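Chitinase (PDB 5XSW) probably hydrolyses chitin internally as an endochitinase, the crystallised part joining an N-terminal beta-rich region to a mainly helical region that binds chitin-type sugars. Local coordinates at residues R73-L78 with T473-Y478; V27-C32 with I469-G474; I35-F40 with K101-R106. All coordinates share one frame; numbering follows the deposited sequence.

Contact 1: residues R73-L78 with T473-Y478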
loop_
_atom_site.group_PDB
_atom_site.type_symbol
_atom_site.label_atom_id
_atom_site.label_comp_id
_atom_site.label_asym_id
_atom_site.label_seq_id
_atom_site.Cartn_x
_atom_site.Cartn_y
_atom_site.Cartn_z
ATOM N N ARG A 73 -7.279 17.300 -13.794
ATOM C CA ARG A 73 -6.104 18.183 -13.867
ATOM C C ARG A 73 -5.706 18.852 -12.523
ATOM O O ARG A 73 -4.932 19.837 -12.492
ATOM C CB ARG A 73 -6.381 19.246 -14.943
ATOM C CG ARG A 73 -5.276 19.437 -15.870
ATOM C CD ARG A 73 -5.710 20.189 -17.146
ATOM N NE ARG A 73 -4.510 20.808 -17.690
ATOM C CZ ARG A 73 -4.481 21.615 -18.740
ATOM N NH1 ARG A 73 -3.323 22.104 -19.129
ATOM N NH2 ARG A 73 -5.606 21.924 -19.380
ATOM N N GLY A 74 -6.179 18.291 -11.412
ATOM C CA GLY A 74 -5.941 18.888 -10.115
ATOM C C GLY A 74 -4.596 18.625 -9.456
ATOM O O GLY A 74 -4.356 19.104 -8.326
ATOM N N ILE A 75 -3.710 17.870 -10.130
ATOM C CA ILE A 75 -2.423 17.494 -9.526
ATOM C C ILE A 75 -1.305 18.306 -10.117
ATOM O O ILE A 75 -1.140 18.319 -11.329
ATOM C CB ILE A 75 -2.098 15.924 -9.749
ATOM C CG1 ILE A 75 -3.196 15.046 -9.122
ATOM C CG2 ILE A 75 -0.719 15.594 -9.236
ATOM C CD1 ILE A 75 -3.325 13.644 -9.779
ATOM N N PHE A 76 -0.521 18.960 -9.278
ATOM C CA PHE A 76 0.520 19.881 -9.743
ATOM C C PHE A 76 1.897 19.481 -9.251
ATOM O O PHE A 76 2.346 19.913 -8.187
ATOM C CB PHE A 76 0.252 21.313 -9.267
ATOM C CG PHE A 76 -0.901 21.963 -9.993
ATOM C CD1 PHE A 76 -2.204 21.612 -9.688
ATOM C CD2 PHE A 76 -0.662 22.875 -11.016
ATOM C CE1 PHE A 76 -3.300 22.172 -10.382
ATOM C CE2 PHE A 76 -1.760 23.490 -11.717
ATOM C CZ PHE A 76 -3.074 23.120 -11.392
ATOM N N HIS A 77 2.569 18.651 -10.040
ATOM C CA HIS A 77 3.947 18.277 -9.781
ATOM C C HIS A 77 4.863 19.448 -10.099
ATOM O O HIS A 77 4.420 20.484 -10.574
ATOM C CB HIS A 77 4.301 17.043 -10.637
ATOM C CG HIS A 77 3.733 15.770 -10.090
ATOM N ND1 HIS A 77 4.238 15.179 -8.950
ATOM C CD2 HIS A 77 2.693 14.998 -10.489
ATOM C CE1 HIS A 77 3.524 14.103 -8.661
ATOM N NE2 HIS A 77 2.595 13.957 -9.590
ATOM N N LEU A 78 6.141 19.277 -9.830
ATOM C CA LEU A 78 7.144 20.288 -10.091
ATOM C C LEU A 78 6.997 20.842 -11.497
ATOM O O LEU A 78 6.677 20.097 -12.446
ATOM C CB LEU A 78 8.541 19.713 -9.894
ATOM C CG LEU A 78 8.999 19.224 -8.520
ATOM C CD1 LEU A 78 10.429 18.620 -8.634
ATOM C CD2 LEU A 78 8.982 20.321 -7.461
ATOM N N THR A 473 0.159 14.323 -0.132
ATOM C CA THR A 473 0.051 14.855 -1.485
ATOM C C THR A 473 0.432 13.802 -2.535
ATOM O O THR A 473 0.754 12.665 -2.160
ATOM C CB THR A 473 0.949 16.140 -1.622
ATOM O OG1 THR A 473 0.676 16.801 -2.864
ATOM C CG2 THR A 473 2.435 15.800 -1.514
ATOM N N GLY A 474 0.363 14.168 -3.827
ATOM C CA GLY A 474 0.735 13.277 -4.927
ATOM C C GLY A 474 -0.452 12.590 -5.570
ATOM O O GLY A 474 -1.596 12.735 -5.118
ATOM N N ASP A 475 -0.191 11.787 -6.597
ATOM C CA ASP A 475 -1.288 11.245 -7.412
ATOM C C ASP A 475 -2.195 10.302 -6.667
ATOM O O ASP A 475 -3.420 10.387 -6.785
ATOM C CB ASP A 475 -0.745 10.490 -8.652
ATOM C CG ASP A 475 -0.153 11.409 -9.681
ATOM O OD1 ASP A 475 0.741 12.193 -9.368
ATOM O OD2 ASP A 475 -0.593 11.364 -10.826
ATOM N N ASP A 476 -1.604 9.347 -5.934
ATOM C CA ASP A 476 -2.419 8.380 -5.196
ATOM C C ASP A 476 -3.338 9.124 -4.164
ATOM O O ASP A 476 -4.461 8.786 -4.011
ATOM C CB ASP A 476 -1.536 7.369 -4.421
ATOM C CG ASP A 476 -0.728 6.410 -5.380
ATOM O OD1 ASP A 476 -1.247 6.192 -6.470
ATOM O OD2 ASP A 476 0.389 5.946 -5.025
ATOM N N TRP A 477 -2.772 10.050 -3.418
ATOM C CA TRP A 477 -3.588 10.809 -2.430
ATOM C C TRP A 477 -4.779 11.493 -3.118
ATOM O O TRP A 477 -5.945 11.449 -2.682
ATOM C CB TRP A 477 -2.713 11.846 -1.734
ATOM C CG TRP A 477 -3.498 12.694 -0.751
ATOM C CD1 TRP A 477 -3.956 14.007 -0.932
ATOM C CD2 TRP A 477 -4.001 12.260 0.524
ATOM N NE1 TRP A 477 -4.674 14.399 0.213
ATOM C CE2 TRP A 477 -4.714 13.347 1.102
ATOM C CE3 TRP A 477 -3.899 11.062 1.252
ATOM C CZ2 TRP A 477 -5.286 13.258 2.382
ATOM C CZ3 TRP A 477 -4.471 10.991 2.547
ATOM C CH2 TRP A 477 -5.143 12.091 3.083
ATOM N N TYR A 478 -4.476 12.085 -4.237
ATOM C CA TYR A 478 -5.488 12.823 -4.986
ATOM C C TYR A 478 -6.699 11.995 -5.297
ATOM O O TYR A 478 -7.825 12.381 -4.955
ATOM C CB TYR A 478 -4.873 13.357 -6.284
ATOM C CG TYR A 478 -5.817 14.343 -7.022
ATOM C CD1 TYR A 478 -6.006 15.664 -6.554
ATOM C CD2 TYR A 478 -6.500 13.945 -8.143
ATOM C CE1 TYR A 478 -6.899 16.546 -7.217
ATOM C CE2 TYR A 478 -7.376 14.835 -8.844
ATOM C CZ TYR A 478 -7.558 16.118 -8.372
ATOM O OH TYR A 478 -8.425 16.950 -9.063
#

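Contact 2: residues V27-C32 with I469-G474. With GOL (glycerol), chain J.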
loop_
_atom_site.group_PDB
_atom_site.type_symbol
_atom_site.label_atom_id
_atom_site.label_comp_id
_atom_site.label_asym_id
_atom_site.label_seq_id
_atom_site.Cartn_x
_atom_site.Cartn_y
_atom_site.Cartn_z
ATOM N N VAL A 27 11.142 21.268 -2.948
ATOM C CA VAL A 27 11.205 22.107 -1.758
ATOM C C VAL A 27 10.117 21.598 -0.778
ATOM O O VAL A 27 9.106 21.026 -1.209
ATOM C CB VAL A 27 10.994 23.646 -2.066
ATOM C CG1 VAL A 27 11.804 24.084 -3.275
ATOM C CG2 VAL A 27 9.565 23.980 -2.248
ATOM N N TRP A 28 10.357 21.785 0.507
ATOM C CA TRP A 28 9.502 21.325 1.589
ATOM C C TRP A 28 8.071 21.731 1.365
ATOM O O TRP A 28 7.794 22.910 1.127
ATOM C CB TRP A 28 9.988 21.887 2.902
ATOM C CG TRP A 28 9.050 21.581 4.022
ATOM C CD1 TRP A 28 8.127 22.427 4.586
ATOM C CD2 TRP A 28 8.983 20.343 4.766
ATOM N NE1 TRP A 28 7.458 21.779 5.610
ATOM C CE2 TRP A 28 7.984 20.513 5.763
ATOM C CE3 TRP A 28 9.682 19.115 4.688
ATOM C CZ2 TRP A 28 7.636 19.495 6.658
ATOM C CZ3 TRP A 28 9.344 18.093 5.590
ATOM C CH2 TRP A 28 8.344 18.297 6.580
ATOM N N ASN A 29 7.183 20.732 1.341
ATOM C CA ASN A 29 5.740 20.932 1.221
ATOM C C ASN A 29 5.319 21.414 -0.158
ATOM O O ASN A 29 4.169 21.682 -0.385
ATOM C CB ASN A 29 5.237 21.931 2.272
ATOM C CG ASN A 29 3.899 21.515 2.869
ATOM O OD1 ASN A 29 3.472 20.374 2.705
ATOM N ND2 ASN A 29 3.251 22.430 3.606
ATOM N N GLY A 30 6.249 21.501 -1.091
ATOM C CA GLY A 30 5.895 21.980 -2.415
ATOM C C GLY A 30 6.312 21.055 -3.539
ATOM O O GLY A 30 6.513 21.502 -4.680
ATOM N N TRP A 31 6.424 19.756 -3.248
ATOM C CA TRP A 31 6.879 18.817 -4.278
ATOM C C TRP A 31 5.728 18.521 -5.212
ATOM O O TRP A 31 5.899 18.287 -6.423
ATOM C CB TRP A 31 7.424 17.533 -3.624
ATOM C CG TRP A 31 7.848 16.454 -4.591
ATOM C CD1 TRP A 31 9.075 16.330 -5.210
ATOM C CD2 TRP A 31 7.052 15.344 -5.052
ATOM N NE1 TRP A 31 9.069 15.224 -6.034
ATOM C CE2 TRP A 31 7.848 14.604 -5.950
ATOM C CE3 TRP A 31 5.738 14.924 -4.813
ATOM C CZ2 TRP A 31 7.385 13.461 -6.582
ATOM C CZ3 TRP A 31 5.272 13.792 -5.460
ATOM C CH2 TRP A 31 6.104 13.076 -6.341
ATOM N N CYS A 32 4.530 18.512 -4.631
ATOM C CA CYS A 32 3.297 18.344 -5.368
ATOM C C CYS A 32 2.204 19.120 -4.604
ATOM O O CYS A 32 2.168 19.122 -3.344
ATOM C CB CYS A 32 2.881 16.855 -5.486
ATOM S SG CYS A 32 1.645 16.555 -6.669
ATOM N N ILE A 469 4.426 19.908 10.038
ATOM C CA ILE A 469 3.628 18.807 9.468
ATOM C C ILE A 469 3.258 19.130 8.036
ATOM O O ILE A 469 2.522 20.100 7.784
ATOM C CB ILE A 469 2.371 18.558 10.326
ATOM C CG1 ILE A 469 2.798 18.297 11.778
ATOM C CG2 ILE A 469 1.479 17.437 9.720
ATOM C CD1 ILE A 469 1.604 18.136 12.749
ATOM N N PRO A 470 3.784 18.347 7.070
ATOM C CA PRO A 470 3.535 18.631 5.656
ATOM C C PRO A 470 2.173 18.088 5.248
ATOM O O PRO A 470 1.657 17.206 5.950
ATOM C CB PRO A 470 4.696 17.889 4.935
ATOM C CG PRO A 470 4.918 16.675 5.816
ATOM C CD PRO A 470 4.656 17.157 7.262
ATOM N N ARG A 471 1.593 18.584 4.158
ATOM C CA ARG A 471 0.374 17.974 3.613
ATOM C C ARG A 471 0.678 16.613 2.953
ATOM O O ARG A 471 1.708 16.482 2.280
ATOM C CB ARG A 471 -0.275 18.869 2.550
ATOM C CG ARG A 471 -0.575 20.317 3.038
ATOM C CD ARG A 471 -1.290 21.132 1.909
ATOM N NE ARG A 471 -0.235 21.512 1.013
ATOM C CZ ARG A 471 0.529 22.576 1.181
ATOM N NH1 ARG A 471 0.267 23.438 2.150
ATOM N NH2 ARG A 471 1.530 22.788 0.357
ATOM N N PRO A 472 -0.212 15.633 3.143
ATOM C CA PRO A 472 -0.218 14.455 2.269
ATOM C C PRO A 472 -0.474 14.945 0.858
ATOM O O PRO A 472 -1.252 15.903 0.660
ATOM C CB PRO A 472 -1.399 13.605 2.783
ATOM C CG PRO A 472 -2.327 14.664 3.504
ATOM C CD PRO A 472 -1.368 15.670 4.064
ATOM N N THR A 473 0.159 14.323 -0.132
ATOM C CA THR A 473 0.051 14.855 -1.485
ATOM C C THR A 473 0.432 13.802 -2.535
ATOM O O THR A 473 0.754 12.665 -2.160
ATOM C CB THR A 473 0.949 16.140 -1.622
ATOM O OG1 THR A 473 0.676 16.801 -2.864
ATOM C CG2 THR A 473 2.435 15.800 -1.514
ATOM N N GLY A 474 0.363 14.168 -3.827
ATOM C CA GLY A 474 0.735 13.277 -4.927
ATOM C C GLY A 474 -0.452 12.590 -5.570
ATOM O O GLY A 474 -1.596 12.735 -5.118
HETATM C C1 GOL J . 3.570 26.021 1.388
HETATM O O1 GOL J . 3.313 25.007 0.424
HETATM C C2 GOL J . 3.097 25.549 2.744
HETATM O O2 GOL J . 4.243 25.083 3.428
HETATM C C3 GOL J . 2.505 26.729 3.503
HETATM O O3 GOL J . 1.636 26.306 4.560
HETATM O O HOH W 1 2.840 18.426 0.772
HETATM O O HOH W 2 1.244 21.509 5.617
HETATM O O HOH W 3 1.158 19.854 -0.938
#

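Contact 3: residues I35-F40 with K101-R106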
loop_
_atom_site.group_PDB
_atom_site.type_symbol
_atom_site.label_atom_id
_atom_site.label_comp_id
_atom_site.label_asym_id
_atom_site.label_seq_id
_atom_site.Cartn_x
_atom_site.Cartn_y
_atom_site.Cartn_z
ATOM N N ILE A 35 -5.003 19.903 -5.677
ATOM C CA ILE A 35 -6.076 20.923 -5.527
ATOM C C ILE A 35 -7.445 20.305 -5.520
ATOM O O ILE A 35 -7.860 19.672 -6.491
ATOM C CB ILE A 35 -5.937 21.973 -6.657
ATOM C CG1 ILE A 35 -4.571 22.683 -6.456
ATOM C CG2 ILE A 35 -7.126 22.960 -6.596
ATOM C CD1 ILE A 35 -4.323 23.817 -7.393
ATOM N N LYS A 36 -8.154 20.436 -4.393
ATOM C CA LYS A 36 -9.540 20.012 -4.306
ATOM C C LYS A 36 -10.463 20.858 -5.230
ATOM O O LYS A 36 -11.240 20.326 -6.026
ATOM C CB LYS A 36 -10.011 20.138 -2.864
ATOM C CG LYS A 36 -11.393 19.528 -2.587
ATOM C CD LYS A 36 -11.920 20.003 -1.216
ATOM C CE LYS A 36 -13.157 19.226 -0.752
ATOM N NZ LYS A 36 -12.870 17.778 -0.369
ATOM N N ASN A 37 -10.380 22.185 -5.079
ATOM C CA ASN A 37 -11.090 23.090 -5.974
ATOM C C ASN A 37 -10.505 24.498 -5.800
ATOM O O ASN A 37 -9.584 24.703 -4.997
ATOM C CB ASN A 37 -12.611 23.049 -5.738
ATOM C CG ASN A 37 -13.004 23.233 -4.301
ATOM O OD1 ASN A 37 -12.516 24.140 -3.629
ATOM N ND2 ASN A 37 -13.933 22.393 -3.824
ATOM N N ILE A 38 -10.955 25.416 -6.644
ATOM C CA ILE A 38 -10.544 26.828 -6.559
ATOM C C ILE A 38 -11.899 27.582 -6.424
ATOM O O ILE A 38 -12.816 27.318 -7.192
ATOM C CB ILE A 38 -9.809 27.343 -7.803
ATOM C CG1 ILE A 38 -8.579 26.504 -8.157
ATOM C CG2 ILE A 38 -9.328 28.829 -7.628
ATOM C CD1 ILE A 38 -8.902 25.424 -9.171
ATOM N N THR A 39 -12.030 28.475 -5.457
ATOM C CA THR A 39 -13.267 29.264 -5.407
ATOM C C THR A 39 -12.972 30.725 -5.768
ATOM O O THR A 39 -11.859 31.234 -5.581
ATOM C CB THR A 39 -13.941 29.236 -4.032
ATOM O OG1 THR A 39 -12.987 29.563 -3.002
ATOM C CG2 THR A 39 -14.583 27.874 -3.730
ATOM N N PHE A 40 -13.988 31.411 -6.262
ATOM C CA PHE A 40 -13.863 32.863 -6.306
ATOM C C PHE A 40 -15.281 33.444 -6.223
ATOM O O PHE A 40 -16.263 32.712 -6.280
ATOM C CB PHE A 40 -13.128 33.329 -7.575
ATOM C CG PHE A 40 -13.903 33.047 -8.869
ATOM C CD1 PHE A 40 -14.820 33.977 -9.378
ATOM C CD2 PHE A 40 -13.689 31.868 -9.585
ATOM C CE1 PHE A 40 -15.527 33.723 -10.593
ATOM C CE2 PHE A 40 -14.371 31.585 -10.774
ATOM C CZ PHE A 40 -15.313 32.535 -11.302
ATOM N N LYS A 101 -9.512 31.621 -3.969
ATOM C CA LYS A 101 -8.820 30.797 -2.975
ATOM C C LYS A 101 -8.526 29.420 -3.565
ATOM O O LYS A 101 -9.437 28.782 -4.071
ATOM C CB LYS A 101 -9.639 30.628 -1.697
ATOM C CG LYS A 101 -9.824 31.893 -0.872
ATOM C CD LYS A 101 -11.012 31.697 0.088
ATOM C CE LYS A 101 -11.276 32.904 0.979
ATOM N NZ LYS A 101 -12.446 32.626 1.866
ATOM N N ILE A 102 -7.265 28.988 -3.500
ATOM C CA ILE A 102 -6.943 27.601 -3.854
ATOM C C ILE A 102 -7.221 26.709 -2.632
ATOM O O ILE A 102 -6.695 26.948 -1.551
ATOM C CB ILE A 102 -5.518 27.483 -4.287
ATOM C CG1 ILE A 102 -5.322 28.283 -5.558
ATOM C CG2 ILE A 102 -5.145 25.969 -4.496
ATOM C CD1 ILE A 102 -3.901 28.280 -6.040
ATOM N N HIS A 103 -8.080 25.713 -2.769
ATOM C CA HIS A 103 -8.305 24.832 -1.633
ATOM C C HIS A 103 -7.557 23.486 -1.863
ATOM O O HIS A 103 -7.884 22.762 -2.809
ATOM C CB HIS A 103 -9.780 24.578 -1.448
ATOM C CG HIS A 103 -10.579 25.846 -1.281
ATOM N ND1 HIS A 103 -10.720 26.474 -0.060
ATOM C CD2 HIS A 103 -11.233 26.620 -2.186
ATOM C CE1 HIS A 103 -11.476 27.558 -0.208
ATOM N NE2 HIS A 103 -11.805 27.666 -1.488
ATOM N N TYR A 104 -6.567 23.211 -1.043
ATOM C CA TYR A 104 -5.810 21.944 -1.197
ATOM C C TYR A 104 -6.652 20.781 -0.734
ATOM O O TYR A 104 -7.615 20.925 0.070
ATOM C CB TYR A 104 -4.528 21.954 -0.392
ATOM C CG TYR A 104 -3.590 23.009 -0.816
ATOM C CD1 TYR A 104 -3.091 23.030 -2.114
ATOM C CD2 TYR A 104 -3.223 24.018 0.069
ATOM C CE1 TYR A 104 -2.224 24.019 -2.511
ATOM C CE2 TYR A 104 -2.351 25.016 -0.319
ATOM C CZ TYR A 104 -1.858 25.007 -1.609
ATOM O OH TYR A 104 -1.006 25.991 -2.008
ATOM N N LEU A 105 -6.272 19.591 -1.174
ATOM C CA LEU A 105 -7.016 18.412 -0.756
ATOM C C LEU A 105 -6.484 17.988 0.627
ATOM O O LEU A 105 -5.642 17.083 0.755
ATOM C CB LEU A 105 -6.837 17.309 -1.811
ATOM C CG LEU A 105 -7.648 16.052 -1.662
ATOM C CD1 LEU A 105 -9.146 16.340 -1.629
ATOM C CD2 LEU A 105 -7.256 15.195 -2.869
ATOM N N ARG A 106 -6.982 18.640 1.662
ATOM C CA ARG A 106 -6.397 18.600 3.010
ATOM C C ARG A 106 -7.334 19.442 3.874
ATOM O O ARG A 106 -7.692 20.533 3.426
ATOM C CB ARG A 106 -5.005 19.173 2.998
ATOM C CG ARG A 106 -4.096 18.672 4.137
ATOM C CD ARG A 106 -4.151 19.520 5.402
ATOM N NE ARG A 106 -3.274 18.983 6.459
ATOM C CZ ARG A 106 -2.273 19.648 7.036
ATOM N NH1 ARG A 106 -2.029 20.932 6.724
ATOM N NH2 ARG A 106 -1.556 19.047 8.003
#

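Contact 1: residues R73-L78 with T473-Y478
His77 and Asp475 meet edge-on: NE2 of His77 gives its N-H to OD1 of Asp475 over 2.6 Å, with an N-H...O angle of 166°. The acceptor lies practically in the imidazole plane, and ring and carboxylate are only 21° apart, so this short, straight bond joins two nearly coplanar groups. It is a His-carboxylate hydrogen bond; because Asp475 lies in the first turn of a helix, the helix N terminus would probably favour its charged form. Ile75 fits between this pair and Tyr478. Its CG2 comes to 3.7 Å from Asp475 OD1, and its CD1 lies at the same distance from Asp475 OD2, so the aliphatic branches back the carboxylate. CG1 instead sits over one face of the Tyr478 ring, toward the rim on the CG side and 3.8 Å from the ring centroid, which meets the geometry of a CH-pi contact. With Tyr478 CG anti to the backbone N (chi1 -171°), the ring reaches back along the strand until its OH is 3.3 Å from Gly74 CA. A beta carbon on Gly74 would collide with that hydroxyl, which is hydrogen-bonded to the carbonyl O of Thr71. Gly474, at the N-cap, has backbone angles that themselves call for glycine. The contact thus sets the first turn of helix 475-482 against strand 75-77, which pairs with strand 32-41 through Gly74 and Phe76; from other positions of the same helix, Trp477 meets Tyr263 of helix 254-263 edge-to-face, and Asp476 makes a salt bridge with Lys261 of the second subunit.

Contact 2: residues V27-C32 with I469-G474
Asn29 and Arg471 carry the polar core of the contact. The backbone N of Arg471 donates to Asn29 OD1 at 3.0 Å with an angle of 154°. Flat-group stacking accompanies this bond: the Asn29 amide lies 19° from parallel to the Arg471 guanidinium, with ND2 over one face, and the 3.5 Å between Asn29 ND2 and Arg471 NH1 separates two donors that are not bonded. A bend at chi3 (-79°) folds the arginine chain back beneath the amide. An alanine here removes the amide, which would probably leave the backbone N-H of Arg471 without this acceptor and, with no amide plane lying against it, the guanidinium freer to turn. Water and solvent bonds extend the network: one water links Asn29 ND2 to Ile469 O, another Arg471 NE to Cys32 O, while Asn29 ND2 donates to O2 of a glycerol, probably from the crystallisation liquor, at 2.8 Å, and Arg471 NH2 to its O1. Thr473 OG1 may add a weak bond to Cys32 O. Apolar contact is made by Trp28, whose CZ2 lies 3.8 Å from Pro470 CB, and by Cys32 SG, 3.8 Å from Gly474 CA. The type II turn Val27-Gly30, in the loop that connects strand 12-21 to strand 32-41, is thereby fixed to the connection between helices 449-461 and 475-482, with Glu305 of helix 288-311 packed against Ile469 and Pro472.

Contact 3: residues I35-F40 with K101-R106
Thr39 and His103 form the compact side-chain pairing on the face that also holds Asn37 and Lys101. Thr39 OG1 lies at the imidazole edge, close to the ring plane and 2.7 Å from His103 NE2, in a hydrogen bond that either partner could donate. The threonine reaches it with OG1 between its own backbone N and carbonyl carbon (chi1 51°). Asn37 OD1 closes in obliquely, 3.1 Å from His103 CD2, its amide plane turned 78° from the ring, so the imidazole is flanked by two polar side chains of the opposing strand. Beneath them the antiparallel strands are stitched regularly: His103 N to Asn37 O at 2.9 Å, then Thr39 and Lys101 in a reciprocal hydrogen-bonded pair, with Ile38 and Ile102 forming the non-hydrogen-bonded pair between. Farther along, the hydrogen bonding weakens at a classic beta bulge, where Lys36 and Asn37 both face His103 and its carbonyl O takes two weak bonds, from Lys36 N at 2.8 Å with a bent 129° angle and from Asn37 N at 3.4 Å. Packing persists there: buried Ile35 sets CD1 3.7 Å from Ile102 CG2, and CD1 of buried Leu105 meets Lys36 CG at 4.0 Å. The solvent side lies at Lys101 and Ile102: the side chain of Lys101 touches Thr39 OG1 only through CB, and its end runs away extended, while Ile102 remains exposed although it reaches Leu19 of strand 12-21. Chemically, His103 is held at both nitrogens, since ND1 is hydrogen-bonded to Glu108. That fixes the ring's rotation, and the nearby carboxylate would probably stabilise a protonated imidazole, to which the threonine hydroxyl could still serve as acceptor.

From the N terminus, residues 27-32 come first and close the longest loop, meeting 469-474 near the end of the chain in contact 2. Contact 3 is nested inside that loop: 35-40 finds 101-106 after an excursion built of strands and turns, without a helix. Contact 1 starts within contact 3's loop, at 73-78, and ends beyond it at 473-478, so these two cross. Contacts 1 and 2 share Thr473 and Gly474, with Ile75 and His77 packing on Cys32. Trp477 NE1 and Leu105 O join contacts 1 and 3. Contact 3 pairs two strands of one N-terminal sheet, while contacts 1 and 2 tie that sheet and the loop before it to helix 475-482 and the segment leading into it.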